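Local structure of purine nucleoside phosphorylase (Anopheles gambiae, 2P4S) at residues S361-V364 with K365-Y369; S305-H308 with E309-A313. The protein catalyses the phosphorolysis of purine (deoxy)ribonucleosides, chiefly inosine and 2'-deoxyinosine, to the free base and pentose 1-phosphate, as a homotrimer in the purine salvage pathway. One frame throughout, in Å; residues are numbered along the deposited sequence.

Overall arrangement
Both contacts are short stretches of helix in the alpha/beta fold of the PNP/MTAP family. Contact 2 comes first along the chain, on most of helix 307-315, entered from strand 301-303 through Ser-305 at the phosphate site. Strand 319-329 and helix 342-350 follow before contact 1, near the end of the last modelled helix, 353-370. The centres of the two contacts lie 21 Å apart and their nearest atoms about 11 Å. Side chains of both pack on strand 195-204 of the mixed sheet. Contact 2 is buried beside the active site, its centre about 8 Å from that of the chain, whereas contact 1, its centre about 17 Å from it, is partly exposed and away from the annotated sites.

Contact 1 (S361-V364 with K365-Y369); sequences SRIV and KHIHY
Lys-365 N donates to Ser-361 O at 3.0 Å, the first of four i to i+4 bonds that link the two segments in helix 353-370. Lys-365 CB also lies 3.3 Å from Ser-361 O, but its aliphatic chain leads away from the preceding turn. His-366 N bonds to Arg-362 O. With CG opposite the backbone N about the first bond (chi1 -177°), the imidazole is carried away from the preceding turn, and CB alone meets the carbonyls, 3.5 Å from Ile-363 O; the side chain packs on Leu-255 and Gln-258 of helix 253-265. The guanidinium of Arg-362 is occupied elsewhere, in a salt bridge from NE to Glu-358 and a hydrogen bond from NH1 to Gln-265.

Ile-367 makes the straightest of the four bonds, N to Ile-363 O, with an N-H...O angle of 169°. Its CG1 branch, set beside its own backbone N (chi1 -68°), sits 3.4 Å from that same oxygen. The branch continues to CD1, which meets CG2 of Ile-363 at 3.8 Å, the two side chains crossing at a slant. His-368 N bonds to Val-364 O at 2.9 Å, its ring heading outward and its side chain touching Val-161, and Tyr-369 N carries the ladder on to Lys-365 O.

Across the contact, polar bonding is confined to the backbone, and side chains add carbon contacts to the carbonyl oxygens and one apolar pair. Ile-363, Val-364 and Ile-367 form a buried hydrophobic face against strand 195-204, with Val-364 also on strand 161-167, while Lys-365 and His-368 are exposed: an amphipathic helix wedged against the sheet and helix 253-265.

Contact 2 (S305-H308 with E309-A313); sequences STVH and EIITA. With PO4 (phosphate ion), chain D.
The imidazole of His-308 and the carboxylate of Glu-309 lie side by side, pointing the same way, with their planes 68° apart. The ring meets the Glu-309 backbone N obliquely, and its CD2 is 4.2 Å from Glu-309 CG. A water joins the far ends, 2.6 Å from His-308 NE2 and donating to Glu-309 OE2. His-308 holds CG between its backbone N and carbonyl carbon (chi1 44°), which turns the ring back toward the N-terminal end of the helix; Leu-178 and Cys-181 of helix 178-191 pack on it. The carboxylate crosses Thr-306, OE1 coming 3.2 Å from its CA, while OE2 forms a salt bridge with NE of Arg-169.

Behind these groups the first helical turn closes. Ile-310 N reaches Thr-306 O in a nearly straight bond (176°), and CG1 of Ile-310 lies alongside CG2 of Thr-306 at 4.0 Å. In the same way Val-307 CG1 and Ile-311 CD1 run together, and Ile-311 N bonds to Val-307 O. His-308 O accepts twice from Thr-312, from N and, at 2.8 Å, from the hydroxyl OG1.

At the other end Ser-305 OG gives its proton to O3 of the phosphate (2.7 Å) and accepts one from Thr-306 OG1 (2.9 Å), itself bonded to Asn-200. Arg-169 NH1, Ser-118 N and Ala-201 N also bind the ion. Glu-309 therefore acts from the second shell, holding an arginine that grips phosphate, and its negative charge may partly balance that guanidinium within the buried site.

Contact 1 (S361-V364 with K365-Y369)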
ATOM      1  N   SER A 361      11.819 -16.847  28.813  1.00 21.52           N
ATOM      2  CA  SER A 361      11.595 -17.079  30.235  1.00 23.37           C
ATOM      3  C   SER A 361      12.320 -16.063  31.140  1.00 22.52           C
ATOM      4  O   SER A 361      11.744 -15.525  32.096  1.00 23.85           O
ATOM      5  CB  SER A 361      12.031 -18.526  30.516  1.00 23.59           C
ATOM      6  OG  SER A 361      11.892 -18.805  31.862  1.00 30.15           O
ATOM      7  N   ARG A 362      13.568 -15.748  30.804  1.00 22.79           N
ATOM      8  CA  ARG A 362      14.292 -14.654  31.472  1.00 22.18           C
ATOM      9  C   ARG A 362      13.740 -13.244  31.257  1.00 22.46           C
ATOM     10  O   ARG A 362      13.761 -12.455  32.202  1.00 22.07           O
ATOM     11  CB  ARG A 362      15.771 -14.737  31.168  1.00 22.82           C
ATOM     12  CG  ARG A 362      16.336 -16.004  31.704  1.00 23.54           C
ATOM     13  CD  ARG A 362      17.815 -16.001  31.813  1.00 26.91           C
ATOM     14  NE  ARG A 362      18.277 -17.328  32.243  1.00 27.97           N
ATOM     15  CZ  ARG A 362      19.455 -17.566  32.820  1.00 31.27           C
ATOM     16  NH1 ARG A 362      20.316 -16.566  33.016  1.00 30.54           N
ATOM     17  NH2 ARG A 362      19.787 -18.810  33.168  1.00 30.86           N
ATOM     18  N   ILE A 363      13.233 -12.921  30.047  1.00 21.90           N
ATOM     19  CA  ILE A 363      12.494 -11.645  29.851  1.00 21.96           C
ATOM     20  C   ILE A 363      11.235 -11.518  30.694  1.00 21.42           C
ATOM     21  O   ILE A 363      10.996 -10.479  31.308  1.00 21.43           O
ATOM     22  CB  ILE A 363      12.165 -11.315  28.347  1.00 22.87           C
ATOM     23  CG1 ILE A 363      13.385 -10.644  27.688  1.00 24.81           C
ATOM     24  CG2 ILE A 363      11.025 -10.272  28.216  1.00 21.51           C
ATOM     25  CD1 ILE A 363      14.036 -11.591  26.755  1.00 27.91           C
ATOM     26  N   VAL A 364      10.426 -12.565  30.717  1.00 21.58           N
ATOM     27  CA  VAL A 364       9.182 -12.563  31.502  1.00 22.44           C
ATOM     28  C   VAL A 364       9.524 -12.423  33.002  1.00 23.49           C
ATOM     29  O   VAL A 364       8.841 -11.684  33.759  1.00 23.42           O
ATOM     30  CB  VAL A 364       8.373 -13.877  31.214  1.00 22.89           C
ATOM     31  CG1 VAL A 364       7.238 -14.073  32.235  1.00 21.70           C
ATOM     32  CG2 VAL A 364       7.838 -13.861  29.803  1.00 20.74           C
ATOM     33  N   LYS A 365      10.571 -13.142  33.427  1.00 24.66           N
ATOM     34  CA  LYS A 365      11.060 -13.032  34.805  1.00 27.58           C
ATOM     35  C   LYS A 365      11.478 -11.595  35.149  1.00 26.93           C
ATOM     36  O   LYS A 365      11.153 -11.100  36.217  1.00 28.07           O
ATOM     37  CB  LYS A 365      12.185 -14.036  35.038  1.00 27.55           C
ATOM     38  CG  LYS A 365      13.022 -13.824  36.332  1.00 31.26           C
ATOM     39  CD  LYS A 365      14.364 -14.604  36.198  1.00 32.13           C
ATOM     40  CE  LYS A 365      14.977 -14.918  37.585  1.00 41.71           C
ATOM     41  NZ  LYS A 365      15.724 -13.749  38.135  1.00 44.45           N
ATOM     42  N   HIS A 366      12.128 -10.899  34.223  1.00 27.19           N
ATOM     43  CA  HIS A 366      12.449  -9.503  34.422  1.00 27.66           C
ATOM     44  C   HIS A 366      11.189  -8.570  34.550  1.00 28.89           C
ATOM     45  O   HIS A 366      11.096  -7.703  35.449  1.00 26.94           O
ATOM     46  CB  HIS A 366      13.399  -9.021  33.309  1.00 27.88           C
ATOM     47  CG  HIS A 366      13.847  -7.596  33.482  1.00 27.88           C
ATOM     48  ND1 HIS A 366      14.813  -7.228  34.398  1.00 27.56           N
ATOM     49  CD2 HIS A 366      13.426  -6.451  32.889  1.00 24.93           C
ATOM     50  CE1 HIS A 366      14.986  -5.914  34.334  1.00 27.22           C
ATOM     51  NE2 HIS A 366      14.152  -5.425  33.431  1.00 25.44           N
ATOM     52  N   ILE A 367      10.232  -8.747  33.633  1.00 29.64           N
ATOM     53  CA  ILE A 367       8.965  -8.014  33.682  1.00 29.54           C
ATOM     54  C   ILE A 367       8.280  -8.246  35.044  1.00 31.64           C
ATOM     55  O   ILE A 367       7.739  -7.323  35.655  1.00 32.64           O
ATOM     56  CB  ILE A 367       8.030  -8.467  32.538  1.00 28.82           C
ATOM     57  CG1 ILE A 367       8.612  -8.030  31.178  1.00 27.74           C
ATOM     58  CG2 ILE A 367       6.589  -7.993  32.800  1.00 26.82           C
ATOM     59  CD1 ILE A 367       8.003  -8.699  29.937  1.00 28.20           C
ATOM     60  N   HIS A 368       8.307  -9.485  35.511  1.00 33.92           N
ATOM     61  CA  HIS A 368       7.640  -9.869  36.741  1.00 36.10           C
ATOM     62  C   HIS A 368       8.282  -9.249  38.004  1.00 37.64           C
ATOM     63  O   HIS A 368       7.571  -8.639  38.793  1.00 37.19           O
ATOM     64  CB  HIS A 368       7.586 -11.392  36.852  1.00 35.88           C
ATOM     65  CG  HIS A 368       6.885 -11.876  38.081  1.00 38.39           C
ATOM     66  ND1 HIS A 368       5.514 -11.770  38.251  1.00 39.61           N
ATOM     67  CD2 HIS A 368       7.369 -12.439  39.217  1.00 38.03           C
ATOM     68  CE1 HIS A 368       5.187 -12.272  39.428  1.00 40.18           C
ATOM     69  NE2 HIS A 368       6.293 -12.692  40.027  1.00 39.45           N
ATOM     70  N   TYR A 369       9.592  -9.438  38.185  1.00 40.21           N
ATOM     71  CA  TYR A 369      10.389  -8.747  39.212  1.00 43.42           C
ATOM     72  C   TYR A 369      10.240  -7.215  39.219  1.00 43.45           C
ATOM     73  O   TYR A 369       9.922  -6.647  40.249  1.00 43.77           O
ATOM     74  CB  TYR A 369      11.860  -9.119  39.057  1.00 46.34           C
ATOM     75  CG  TYR A 369      12.842  -8.555  40.101  1.00 51.25           C
ATOM     76  CD1 TYR A 369      12.949  -9.133  41.402  1.00 54.47           C
ATOM     77  CD2 TYR A 369      13.717  -7.494  39.770  1.00 54.42           C
ATOM     78  CE1 TYR A 369      13.877  -8.646  42.360  1.00 55.27           C
ATOM     79  CE2 TYR A 369      14.659  -6.988  40.729  1.00 56.62           C
ATOM     80  CZ  TYR A 369      14.731  -7.571  42.017  1.00 55.44           C
ATOM     81  OH  TYR A 369      15.654  -7.070  42.946  1.00 54.85           O
TER

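Contact 2 (S305-H308 with E309-A313)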
ATOM      1  N   SER A 305       3.971 -10.399   9.714  1.00 17.79           N
ATOM      2  CA  SER A 305       3.062 -10.407  10.863  1.00 17.77           C
ATOM      3  C   SER A 305       3.430  -9.300  11.842  1.00 19.07           C
ATOM      4  O   SER A 305       4.191  -8.380  11.472  1.00 18.87           O
ATOM      5  CB  SER A 305       3.106 -11.767  11.539  1.00 17.76           C
ATOM      6  OG  SER A 305       4.315 -11.897  12.268  1.00 19.34           O
ATOM      7  N   THR A 306       2.901  -9.362  13.082  1.00 18.51           N
ATOM      8  CA  THR A 306       3.525  -8.609  14.227  1.00 18.20           C
ATOM      9  C   THR A 306       3.241  -7.115  14.315  1.00 18.10           C
ATOM     10  O   THR A 306       2.803  -6.634  15.367  1.00 18.73           O
ATOM     11  CB  THR A 306       5.070  -8.843  14.262  1.00 18.08           C
ATOM     12  OG1 THR A 306       5.285 -10.234  14.451  1.00 16.12           O
ATOM     13  CG2 THR A 306       5.784  -8.073  15.402  1.00 17.87           C
ATOM     14  N   VAL A 307       3.480  -6.395  13.224  1.00 18.07           N
ATOM     15  CA  VAL A 307       3.444  -4.906  13.245  1.00 18.98           C
ATOM     16  C   VAL A 307       2.078  -4.390  13.781  1.00 18.88           C
ATOM     17  O   VAL A 307       2.034  -3.554  14.667  1.00 19.41           O
ATOM     18  CB  VAL A 307       3.835  -4.273  11.823  1.00 18.73           C
ATOM     19  CG1 VAL A 307       3.381  -2.799  11.692  1.00 17.25           C
ATOM     20  CG2 VAL A 307       5.309  -4.347  11.606  1.00 17.50           C
ATOM     21  N   HIS A 308       0.989  -4.948  13.236  1.00 19.04           N
ATOM     22  CA  HIS A 308      -0.405  -4.605  13.576  1.00 17.71           C
ATOM     23  C   HIS A 308      -0.812  -5.115  14.944  1.00 17.11           C
ATOM     24  O   HIS A 308      -1.627  -4.496  15.605  1.00 17.63           O
ATOM     25  CB  HIS A 308      -1.389  -5.118  12.477  1.00 17.14           C
ATOM     26  CG  HIS A 308      -1.094  -6.508  12.005  1.00 17.77           C
ATOM     27  ND1 HIS A 308      -0.139  -6.784  11.048  1.00 19.25           N
ATOM     28  CD2 HIS A 308      -1.588  -7.709  12.400  1.00 18.41           C
ATOM     29  CE1 HIS A 308      -0.056  -8.096  10.878  1.00 17.82           C
ATOM     30  NE2 HIS A 308      -0.903  -8.677  11.711  1.00 16.76           N
ATOM     31  N   GLU A 309      -0.261  -6.244  15.368  1.00 16.96           N
ATOM     32  CA  GLU A 309      -0.389  -6.676  16.767  1.00 17.30           C
ATOM     33  C   GLU A 309       0.236  -5.664  17.772  1.00 17.23           C
ATOM     34  O   GLU A 309      -0.363  -5.314  18.809  1.00 16.41           O
ATOM     35  CB  GLU A 309       0.273  -8.064  16.936  1.00 17.30           C
ATOM     36  CG  GLU A 309      -0.399  -9.185  16.140  1.00 20.21           C
ATOM     37  CD  GLU A 309       0.562 -10.320  15.776  1.00 24.22           C
ATOM     38  OE1 GLU A 309       1.727 -10.308  16.232  1.00 24.72           O
ATOM     39  OE2 GLU A 309       0.155 -11.250  15.041  1.00 27.98           O
ATOM     40  N   ILE A 310       1.473  -5.263  17.490  1.00 16.95           N
ATOM     41  CA  ILE A 310       2.155  -4.212  18.239  1.00 16.49           C
ATOM     42  C   ILE A 310       1.398  -2.886  18.250  1.00 16.90           C
ATOM     43  O   ILE A 310       1.294  -2.261  19.275  1.00 18.13           O
ATOM     44  CB  ILE A 310       3.627  -4.021  17.715  1.00 16.62           C
ATOM     45  CG1 ILE A 310       4.438  -5.326  17.947  1.00 15.62           C
ATOM     46  CG2 ILE A 310       4.294  -2.821  18.403  1.00 14.43           C
ATOM     47  CD1 ILE A 310       4.898  -5.570  19.445  1.00 16.22           C
ATOM     48  N   ILE A 311       0.853  -2.454  17.120  1.00 17.30           N
ATOM     49  CA  ILE A 311       0.118  -1.194  17.066  1.00 17.14           C
ATOM     50  C   ILE A 311      -1.161  -1.249  17.926  1.00 18.06           C
ATOM     51  O   ILE A 311      -1.519  -0.292  18.646  1.00 17.37           O
ATOM     52  CB  ILE A 311      -0.220  -0.866  15.591  1.00 17.74           C
ATOM     53  CG1 ILE A 311       1.032  -0.393  14.854  1.00 18.30           C
ATOM     54  CG2 ILE A 311      -1.309   0.184  15.458  1.00 16.96           C
ATOM     55  CD1 ILE A 311       0.769  -0.070  13.362  1.00 15.78           C
ATOM     56  N   THR A 312      -1.853  -2.377  17.848  1.00 18.15           N
ATOM     57  CA  THR A 312      -3.011  -2.625  18.725  1.00 17.88           C
ATOM     58  C   THR A 312      -2.616  -2.628  20.213  1.00 17.73           C
ATOM     59  O   THR A 312      -3.316  -2.080  21.035  1.00 17.86           O
ATOM     60  CB  THR A 312      -3.684  -3.951  18.324  1.00 17.06           C
ATOM     61  OG1 THR A 312      -4.035  -3.886  16.922  1.00 17.45           O
ATOM     62  CG2 THR A 312      -4.915  -4.203  19.173  1.00 16.24           C
ATOM     63  N   ALA A 313      -1.498  -3.258  20.551  1.00 18.09           N
ATOM     64  CA  ALA A 313      -0.997  -3.283  21.920  1.00 18.94           C
ATOM     65  C   ALA A 313      -0.717  -1.875  22.440  1.00 19.64           C
ATOM     66  O   ALA A 313      -1.107  -1.524  23.540  1.00 20.22           O
ATOM     67  CB  ALA A 313       0.244  -4.120  22.015  1.00 18.08           C
TER
HETATM   68  P   PO4 D 503       5.394 -15.591  11.464  1.00 17.31           P
HETATM   69  O1  PO4 D 503       6.526 -16.034  12.334  1.00 17.23           O
HETATM   70  O2  PO4 D 503       4.087 -15.909  12.192  1.00 17.48           O
HETATM   71  O3  PO4 D 503       5.394 -14.135  11.181  1.00 16.91           O
HETATM   72  O4  PO4 D 503       5.501 -16.331  10.164  1.00 16.98           O
HETATM   73  O   HOH W   1      -0.419 -11.145  12.164  1.00 22.07           O